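Local coordinates for thiol transferase (Phanerochaete chrysosporium, PDB 4F0B), which binds oxidized glutathione disulfide and, as a Ure2p-type glutathione transferase, probably catalyses glutathione-dependent thiol transfer reactions, at residues L116-F121 and E170-T175. Residues are numbered along the deposited sequence; the frame is centred on the assembly and turned at random.
Sequences LQWLFF and EYILGT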
# COMPACT_ATOMS: atom_id res chain seq x y z
N LEU A 116 2.76 -7.94 6.41
CA LEU A 116 2.26 -7.39 5.14
C LEU A 116 0.93 -6.66 5.33
O LEU A 116 0.72 -5.59 4.79
CB LEU A 116 2.06 -8.48 4.09
CG LEU A 116 3.32 -9.15 3.54
CD1 LEU A 116 2.91 -10.20 2.53
CD2 LEU A 116 4.23 -8.10 2.88
N GLN A 117 0.03 -7.24 6.12
CA GLN A 117 -1.27 -6.60 6.30
C GLN A 117 -1.11 -5.22 6.93
O GLN A 117 -1.75 -4.24 6.46
CB GLN A 117 -2.16 -7.48 7.19
CG GLN A 117 -2.52 -8.82 6.55
CD GLN A 117 -3.28 -9.68 7.51
OE1 GLN A 117 -4.28 -9.26 8.07
NE2 GLN A 117 -2.80 -10.92 7.73
N TRP A 118 -0.28 -5.09 7.97
CA TRP A 118 -0.09 -3.77 8.60
C TRP A 118 0.70 -2.80 7.73
O TRP A 118 0.39 -1.60 7.74
CB TRP A 118 0.43 -3.91 10.04
CG TRP A 118 -0.65 -4.44 10.94
CD1 TRP A 118 -0.84 -5.74 11.30
CD2 TRP A 118 -1.73 -3.69 11.53
NE1 TRP A 118 -1.97 -5.85 12.11
CE2 TRP A 118 -2.53 -4.61 12.24
CE3 TRP A 118 -2.08 -2.36 11.54
CZ2 TRP A 118 -3.68 -4.21 12.95
CZ3 TRP A 118 -3.22 -1.96 12.23
CH2 TRP A 118 -3.99 -2.89 12.93
N LEU A 119 1.65 -3.30 6.95
CA LEU A 119 2.33 -2.43 5.99
C LEU A 119 1.35 -1.92 4.94
O LEU A 119 1.34 -0.71 4.64
CB LEU A 119 3.49 -3.16 5.32
CG LEU A 119 4.72 -3.36 6.20
CD1 LEU A 119 5.68 -4.33 5.50
CD2 LEU A 119 5.46 -2.04 6.43
N PHE A 120 0.54 -2.82 4.38
CA PHE A 120 -0.45 -2.39 3.39
C PHE A 120 -1.51 -1.47 4.00
O PHE A 120 -1.96 -0.51 3.31
CB PHE A 120 -1.06 -3.59 2.66
CG PHE A 120 -0.22 -4.11 1.53
CD1 PHE A 120 -0.12 -3.39 0.35
CD2 PHE A 120 0.47 -5.33 1.64
CE1 PHE A 120 0.66 -3.87 -0.69
CE2 PHE A 120 1.25 -5.83 0.59
CZ PHE A 120 1.34 -5.10 -0.60
N PHE A 121 -1.90 -1.70 5.25
CA PHE A 121 -2.82 -0.79 5.91
C PHE A 121 -2.23 0.62 5.94
O PHE A 121 -2.93 1.60 5.68
CB PHE A 121 -3.12 -1.33 7.33
CG PHE A 121 -3.77 -0.30 8.23
CD1 PHE A 121 -5.14 0.00 8.11
CD2 PHE A 121 -3.03 0.34 9.20
CE1 PHE A 121 -5.75 0.97 8.96
CE2 PHE A 121 -3.63 1.31 10.07
CZ PHE A 121 -4.98 1.62 9.94
N GLU A 170 3.54 -2.78 23.16
CA GLU A 170 4.47 -1.70 22.91
C GLU A 170 4.71 -1.47 21.42
O GLU A 170 5.11 -0.37 21.03
CB GLU A 170 5.83 -1.93 23.58
CG GLU A 170 5.74 -1.86 25.10
CD GLU A 170 7.11 -1.67 25.75
OE1 GLU A 170 8.14 -2.12 25.18
OE2 GLU A 170 7.16 -1.06 26.84
N TYR A 171 4.52 -2.50 20.57
CA TYR A 171 4.76 -2.41 19.12
C TYR A 171 3.66 -3.17 18.41
O TYR A 171 2.99 -4.06 19.00
CB TYR A 171 6.17 -2.95 18.74
CG TYR A 171 7.25 -2.22 19.47
CD1 TYR A 171 7.65 -0.95 19.05
CD2 TYR A 171 7.83 -2.76 20.62
CE1 TYR A 171 8.62 -0.24 19.75
CE2 TYR A 171 8.81 -2.07 21.33
CZ TYR A 171 9.18 -0.80 20.89
OH TYR A 171 10.14 -0.12 21.62
N ILE A 172 3.47 -2.83 17.13
CA ILE A 172 2.29 -3.33 16.42
C ILE A 172 2.21 -4.85 16.39
O ILE A 172 1.14 -5.43 16.65
CB ILE A 172 2.26 -2.76 14.99
CG1 ILE A 172 2.16 -1.23 15.05
CG2 ILE A 172 1.12 -3.38 14.17
CD1 ILE A 172 2.41 -0.59 13.68
N LEU A 173 3.34 -5.49 16.10
CA LEU A 173 3.40 -6.94 16.03
C LEU A 173 4.27 -7.50 17.15
O LEU A 173 5.00 -8.46 16.95
CB LEU A 173 3.88 -7.43 14.64
CG LEU A 173 2.92 -6.94 13.54
CD1 LEU A 173 3.54 -7.35 12.21
CD2 LEU A 173 1.54 -7.54 13.68
N GLY A 174 4.18 -6.88 18.34
CA GLY A 174 4.88 -7.44 19.50
C GLY A 174 6.26 -6.84 19.66
O GLY A 174 6.52 -6.02 20.54
N THR A 175 7.18 -7.28 18.79
CA THR A 175 8.52 -6.71 18.74
C THR A 175 8.59 -5.63 17.67
O THR A 175 7.92 -5.69 16.62
CB THR A 175 9.57 -7.80 18.42
OG1 THR A 175 9.17 -8.50 17.23
CG2 THR A 175 9.66 -8.80 19.57
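Ile-172 sets its CG2 methyl over one face of the Trp-118 indole, 4.0 Å from the centroid of the five-membered ring and 18° off the ring normal, a CH-pi contact. The methyl lies toward the rim, closest to Trp-118 CG, 3.8 Å from Ile-172 CG2. The bond to CB points at the helix, and chi1 of -62° sets CG1 beside the backbone N and CG2 opposite it. Beta-branching suits the place: CG2 meets the indole, and the side chain also packs on Ile-183. Leu-173 CB does not point at the helix, but with CG beside the backbone N (chi1 -60°) the extended chain brings CD2 obliquely to Trp-118 CD1 at 3.8 Å. In the C-terminal helical domain of the glutathione transferase fold, this joins helix 109-139 to the loop between helices 145-166 and 178-187. Ile-172 and Leu-173 are the central residues of a type I beta turn, Gly-174 N hydrogen-bonded to Tyr-171 O at 3.1 Å. At Gly-174 a side chain would press on the preceding carbonyl oxygen. No hydrogen bond links the segments; the turn's polar backbone is met partly by Asp-180, accepting from Ile-172 N, and Arg-165, donating to Ile-172 O. Broad and flat, Trp-118 also meets Phe-82 of the second subunit edge-to-face.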